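Side-chain contacts in MMS19 nucleotide excision repair protein homolog (Mus musculus, PDB 6TBL), which is probably a key component of the cytosolic complex that inserts iron-sulfur clusters into apoproteins of DNA metabolism, the present chain being the protein's C-terminal HEAT-repeat part: residues S11-A16 and L29-P34; K53-S58 and R93-P98. One frame throughout, in Å; residues are numbered along the deposited sequence.

From the N terminus, the chain first closes a short loop at contact 1, where helix 9-16 meets helix 22-38 across 12 intervening residues, within HEAT repeat 2. Contact 2 opens only after this and closes a longer loop of 34 residues, joining the end of helix 47-57 in HEAT repeat 3 to residues 93-98 in HEAT repeat 4. The two loops therefore follow in series, without nesting or crossing. Their centres lie about 17 Å apart, yet they touch: Leu29 CD2 packs against Phe54 CE1 at 3.6 Å, and Leu29 CD1 meets Leu57 CD1 at 4.0 Å. Repeats 2, 3 and 4 are thus connected stepwise.

Contact 1. Residues S11-A16 and L29-P34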
loop_
_atom_site.group_PDB
_atom_site.type_symbol
_atom_site.label_atom_id
_atom_site.label_comp_id
_atom_site.label_asym_id
_atom_site.label_seq_id
_atom_site.Cartn_x
_atom_site.Cartn_y
_atom_site.Cartn_z
ATOM N N SER A 11 -20.211 4.026 -38.502
ATOM C CA SER A 11 -21.132 3.209 -37.721
ATOM C C SER A 11 -20.971 1.729 -38.042
ATOM O O SER A 11 -21.138 0.879 -37.160
ATOM C CB SER A 11 -22.570 3.660 -37.969
ATOM O OG SER A 11 -22.921 3.518 -39.333
ATOM N N LEU A 12 -20.642 1.400 -39.291
ATOM C CA LEU A 12 -20.426 0.002 -39.639
ATOM C C LEU A 12 -19.108 -0.508 -39.073
ATOM O O LEU A 12 -19.008 -1.674 -38.676
ATOM C CB LEU A 12 -20.469 -0.178 -41.153
ATOM C CG LEU A 12 -21.790 0.244 -41.794
ATOM C CD1 LEU A 12 -21.750 0.053 -43.297
ATOM C CD2 LEU A 12 -22.947 -0.530 -41.184
ATOM N N LEU A 13 -18.083 0.348 -39.036
ATOM C CA LEU A 13 -16.828 -0.036 -38.396
ATOM C C LEU A 13 -17.021 -0.250 -36.901
ATOM O O LEU A 13 -16.469 -1.193 -36.322
ATOM C CB LEU A 13 -15.760 1.028 -38.644
ATOM C CG LEU A 13 -15.193 1.132 -40.057
ATOM C CD1 LEU A 13 -14.245 2.316 -40.159
ATOM C CD2 LEU A 13 -14.483 -0.155 -40.437
ATOM N N LEU A 14 -17.802 0.620 -36.260
ATOM C CA LEU A 14 -18.053 0.470 -34.832
ATOM C C LEU A 14 -18.867 -0.784 -34.547
ATOM O O LEU A 14 -18.553 -1.539 -33.619
ATOM C CB LEU A 14 -18.761 1.713 -34.294
ATOM C CG LEU A 14 -17.956 3.009 -34.377
ATOM C CD1 LEU A 14 -18.777 4.184 -33.881
ATOM C CD2 LEU A 14 -16.660 2.886 -33.594
ATOM N N GLU A 15 -19.912 -1.029 -35.338
ATOM C CA GLU A 15 -20.722 -2.225 -35.149
ATOM C C GLU A 15 -19.965 -3.498 -35.498
ATOM O O GLU A 15 -20.332 -4.574 -35.014
ATOM C CB GLU A 15 -22.003 -2.128 -35.979
ATOM C CG GLU A 15 -23.031 -1.179 -35.396
ATOM C CD GLU A 15 -23.533 -1.639 -34.041
ATOM O OE1 GLU A 15 -23.798 -2.851 -33.889
ATOM O OE2 GLU A 15 -23.652 -0.794 -33.128
ATOM N N ALA A 16 -18.920 -3.404 -36.321
ATOM C CA ALA A 16 -18.114 -4.578 -36.629
ATOM C C ALA A 16 -17.305 -5.052 -35.431
ATOM O O ALA A 16 -16.894 -6.217 -35.399
ATOM C CB ALA A 16 -17.183 -4.288 -37.806
ATOM N N LEU A 29 -10.502 -3.445 -36.992
ATOM C CA LEU A 29 -9.461 -2.856 -36.155
ATOM C C LEU A 29 -8.342 -2.256 -36.997
ATOM O O LEU A 29 -7.755 -1.236 -36.620
ATOM C CB LEU A 29 -8.905 -3.901 -35.189
ATOM C CG LEU A 29 -9.784 -4.276 -33.995
ATOM C CD1 LEU A 29 -9.246 -5.517 -33.303
ATOM C CD2 LEU A 29 -9.877 -3.116 -33.016
ATOM N N SER A 30 -8.029 -2.872 -38.141
ATOM C CA SER A 30 -7.000 -2.318 -39.013
ATOM C C SER A 30 -7.433 -1.006 -39.654
ATOM O O SER A 30 -6.579 -0.247 -40.122
ATOM C CB SER A 30 -6.625 -3.327 -40.099
ATOM O OG SER A 30 -7.705 -3.540 -40.991
ATOM N N CYS A 31 -8.736 -0.728 -39.691
ATOM C CA CYS A 31 -9.235 0.549 -40.180
ATOM C C CYS A 31 -9.341 1.590 -39.078
ATOM O O CYS A 31 -9.141 2.783 -39.338
ATOM C CB CYS A 31 -10.609 0.370 -40.828
ATOM S SG CYS A 31 -10.605 -0.654 -42.293
ATOM N N LEU A 32 -9.646 1.162 -37.855
ATOM C CA LEU A 32 -9.907 2.101 -36.770
ATOM C C LEU A 32 -8.629 2.753 -36.257
ATOM O O LEU A 32 -8.636 3.938 -35.907
ATOM C CB LEU A 32 -10.640 1.385 -35.638
ATOM C CG LEU A 32 -12.085 1.008 -35.959
ATOM C CD1 LEU A 32 -12.659 0.103 -34.886
ATOM C CD2 LEU A 32 -12.934 2.262 -36.115
ATOM N N GLN A 33 -7.526 2.005 -36.208
ATOM C CA GLN A 33 -6.287 2.565 -35.670
ATOM C C GLN A 33 -5.811 3.798 -36.427
ATOM O O GLN A 33 -5.507 4.811 -35.772
ATOM C CB GLN A 33 -5.204 1.484 -35.624
ATOM C CG GLN A 33 -3.829 2.021 -35.271
ATOM C CD GLN A 33 -2.816 0.922 -35.050
ATOM O OE1 GLN A 33 -3.162 -0.259 -35.008
ATOM N NE2 GLN A 33 -1.552 1.303 -34.907
ATOM N N PRO A 34 -5.713 3.802 -37.763
ATOM C CA PRO A 34 -5.320 5.049 -38.443
ATOM C C PRO A 34 -6.313 6.178 -38.237
ATOM O O PRO A 34 -5.905 7.346 -38.175
ATOM C CB PRO A 34 -5.233 4.639 -39.921
ATOM C CG PRO A 34 -5.092 3.154 -39.903
ATOM C CD PRO A 34 -5.890 2.699 -38.723
#
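Leu13 lies across the side of helix 22-38, its forked end over Cys31 and its base against Leu32. The evidence for two separate touches is in the atoms: Leu13 CD2 comes within 3.9 Å of Cys31 CB, while Leu13 CB meets Leu32 CD2 at 4.0 Å. The other methyl, Leu13 CD1, is a little farther from Cys31 CB, at 4.2 Å, so the open fork faces that one carbon. On the cysteine it is the CB, rather than the sulfur, that makes the nearest approach.

Direction of approach follows from the side-chain torsions. In Leu13, chi1 of -72° places CG anti to the carbonyl carbon, and chi2 of 175° sets CD1 anti to CA; the resulting fork presents both methyls to Cys31. From the other helix Leu32 sends a single methyl, CD2, back to the base of Leu13. The closest CA pair, Leu13 CA to Leu32 CA, stands at 7.4 Å. The two segments bury 173 Å² together, purely through apolar contact; Leu32 is buried, whereas Cys31 stays exposed, so the contact runs from the interior toward the surface.

Backbone polarity is handled nearby, since the carbonyl of Leu13 receives a hydrogen bond from the hydroxyl of Thr28, one residue ahead of segment 29-34. At the far end of this segment the helix kinks at Pro34, whose nitrogen has no bond to the preceding turn.

The CA traces of the two segments run in opposed though oblique directions, pairing helices 9-16 and 22-38 as the helical hairpin characteristic of a HEAT repeat, here repeat 2. Leu13 also reaches Leu35 farther along helix 22-38, Leu14 packs on Leu50 of helix 47-57, and Leu32 lies against Phe54 of that same helix, while Gln33 turns to helix 63-76.

Contact 2. Residues K53-S58 and R93-P98; sequences KFLNLS and RALAKP
Ala94 begins the contact with its single methyl, which faces the forked end of Leu55: Ala94 CB is 3.8 Å from Leu55 CD1 and also 3.8 Å from Leu55 CD2. Leu95 follows, and its side chain crosses that of Leu55 at about a right angle, with Leu95 CD2 at 4.0 Å from Leu55 CD2. The chi1 of Leu55, -68°, sets CG anti to the carbonyl carbon; chi2 of 174° sets CD1 anti to CA and leaves CD2 as the branch that meets both Ala94 and Leu95. Leu95 is itself the second residue of a type I turn running from Ala94 to Lys97, supported by Lys97 N to Ala94 O at 3.3 Å. This turn leads to Pro98, whose ring comes up to Ser58, the residue just after helix 47-57: Pro98 CG lies 4.3 Å from Ser58 OG, a loose approach.

Behind the segment, Leu95 packs on Ala113 and Pro98 on Ala110, both of helix 104-118, while Ser58 touches Leu70 of helix 63-76. The 164 Å² buried here joins HEAT repeat 3 to HEAT repeat 4, and such apolar packing between successive repeats is characteristic of the HEAT-repeat alpha-solenoid.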
loop_
_atom_site.group_PDB
_atom_site.type_symbol
_atom_site.label_atom_id
_atom_site.label_comp_id
_atom_site.label_asym_id
_atom_site.label_seq_id
_atom_site.Cartn_x
_atom_site.Cartn_y
_atom_site.Cartn_z
ATOM N N LYS A 53 -15.427 -1.596 -26.445
ATOM C CA LYS A 53 -15.243 -2.718 -27.362
ATOM C C LYS A 53 -13.777 -3.113 -27.489
ATOM O O LYS A 53 -13.462 -4.303 -27.607
ATOM C CB LYS A 53 -15.830 -2.378 -28.730
ATOM C CG LYS A 53 -17.343 -2.390 -28.753
ATOM C CD LYS A 53 -17.872 -3.714 -28.226
ATOM C CE LYS A 53 -19.380 -3.689 -28.068
ATOM N NZ LYS A 53 -19.879 -4.954 -27.467
ATOM N N PHE A 54 -12.868 -2.134 -27.475
ATOM C CA PHE A 54 -11.446 -2.459 -27.539
ATOM C C PHE A 54 -11.026 -3.319 -26.354
ATOM O O PHE A 54 -10.263 -4.279 -26.515
ATOM C CB PHE A 54 -10.608 -1.181 -27.594
ATOM C CG PHE A 54 -10.693 -0.446 -28.903
ATOM C CD1 PHE A 54 -11.263 -1.040 -30.018
ATOM C CD2 PHE A 54 -10.190 0.840 -29.019
ATOM C CE1 PHE A 54 -11.338 -0.359 -31.219
ATOM C CE2 PHE A 54 -10.263 1.525 -30.217
ATOM C CZ PHE A 54 -10.835 0.925 -31.319
ATOM N N LEU A 55 -11.521 -2.994 -25.157
ATOM C CA LEU A 55 -11.175 -3.783 -23.978
ATOM C C LEU A 55 -11.717 -5.202 -24.081
ATOM O O LEU A 55 -11.029 -6.163 -23.716
ATOM C CB LEU A 55 -11.692 -3.095 -22.715
ATOM C CG LEU A 55 -11.014 -1.779 -22.334
ATOM C CD1 LEU A 55 -11.711 -1.139 -21.144
ATOM C CD2 LEU A 55 -9.537 -2.003 -22.041
ATOM N N ASN A 56 -12.948 -5.358 -24.577
ATOM C CA ASN A 56 -13.499 -6.697 -24.757
ATOM C C ASN A 56 -12.667 -7.507 -25.740
ATOM O O ASN A 56 -12.384 -8.687 -25.502
ATOM C CB ASN A 56 -14.950 -6.612 -25.231
ATOM C CG ASN A 56 -15.872 -6.048 -24.175
ATOM O OD1 ASN A 56 -16.338 -6.770 -23.292
ATOM N ND2 ASN A 56 -16.141 -4.751 -24.256
ATOM N N LEU A 57 -12.255 -6.887 -26.846
ATOM C CA LEU A 57 -11.472 -7.595 -27.851
ATOM C C LEU A 57 -10.068 -7.923 -27.366
ATOM O O LEU A 57 -9.433 -8.828 -27.919
ATOM C CB LEU A 57 -11.408 -6.772 -29.136
ATOM C CG LEU A 57 -12.745 -6.566 -29.847
ATOM C CD1 LEU A 57 -12.580 -5.608 -31.010
ATOM C CD2 LEU A 57 -13.308 -7.899 -30.316
ATOM N N SER A 58 -9.573 -7.223 -26.346
ATOM C CA SER A 58 -8.262 -7.526 -25.784
ATOM C C SER A 58 -8.242 -8.827 -24.994
ATOM O O SER A 58 -7.175 -9.216 -24.509
ATOM C CB SER A 58 -7.795 -6.379 -24.888
ATOM O OG SER A 58 -8.648 -6.238 -23.766
ATOM N N ARG A 93 -6.883 -0.044 -14.837
ATOM C CA ARG A 93 -7.295 -1.271 -14.165
ATOM C C ARG A 93 -7.562 -2.384 -15.172
ATOM O O ARG A 93 -7.135 -3.527 -14.971
ATOM C CB ARG A 93 -8.532 -1.006 -13.305
ATOM C CG ARG A 93 -8.366 0.153 -12.332
ATOM C CD ARG A 93 -9.692 0.573 -11.718
ATOM N NE ARG A 93 -10.246 -0.461 -10.853
ATOM C CZ ARG A 93 -11.283 -0.278 -10.044
ATOM N NH1 ARG A 93 -11.721 -1.276 -9.289
ATOM N NH2 ARG A 93 -11.880 0.906 -9.984
ATOM N N ALA A 94 -8.249 -2.065 -16.274
ATOM C CA ALA A 94 -8.572 -3.087 -17.267
ATOM C C ALA A 94 -7.322 -3.600 -17.972
ATOM O O ALA A 94 -7.191 -4.806 -18.209
ATOM C CB ALA A 94 -9.570 -2.535 -18.284
ATOM N N LEU A 95 -6.393 -2.706 -18.317
ATOM C CA LEU A 95 -5.186 -3.124 -19.022
ATOM C C LEU A 95 -4.223 -3.905 -18.137
ATOM O O LEU A 95 -3.223 -4.419 -18.648
ATOM C CB LEU A 95 -4.475 -1.908 -19.624
ATOM C CG LEU A 95 -5.214 -1.239 -20.788
ATOM C CD1 LEU A 95 -4.404 -0.097 -21.374
ATOM C CD2 LEU A 95 -5.553 -2.260 -21.858
ATOM N N ALA A 96 -4.495 -4.012 -16.835
ATOM C CA ALA A 96 -3.650 -4.840 -15.982
ATOM C C ALA A 96 -3.790 -6.317 -16.320
ATOM O O ALA A 96 -2.835 -7.084 -16.153
ATOM C CB ALA A 96 -3.986 -4.593 -14.511
ATOM N N LYS A 97 -4.968 -6.736 -16.794
ATOM C CA LYS A 97 -5.151 -8.145 -17.141
ATOM C C LYS A 97 -4.315 -8.549 -18.350
ATOM O O LYS A 97 -3.618 -9.576 -18.270
ATOM C CB LYS A 97 -6.640 -8.442 -17.340
ATOM C CG LYS A 97 -6.936 -9.838 -17.865
ATOM C CD LYS A 97 -8.418 -10.001 -18.178
ATOM C CE LYS A 97 -8.721 -11.387 -18.718
ATOM N NZ LYS A 97 -10.164 -11.551 -19.040
ATOM N N PRO A 98 -4.321 -7.820 -19.475
ATOM C CA PRO A 98 -3.438 -8.203 -20.591
ATOM C C PRO A 98 -1.959 -8.133 -20.257
ATOM O O PRO A 98 -1.149 -8.699 -21.003
ATOM C CB PRO A 98 -3.806 -7.199 -21.693
ATOM C CG PRO A 98 -5.174 -6.763 -21.364
ATOM C CD PRO A 98 -5.223 -6.722 -19.868
#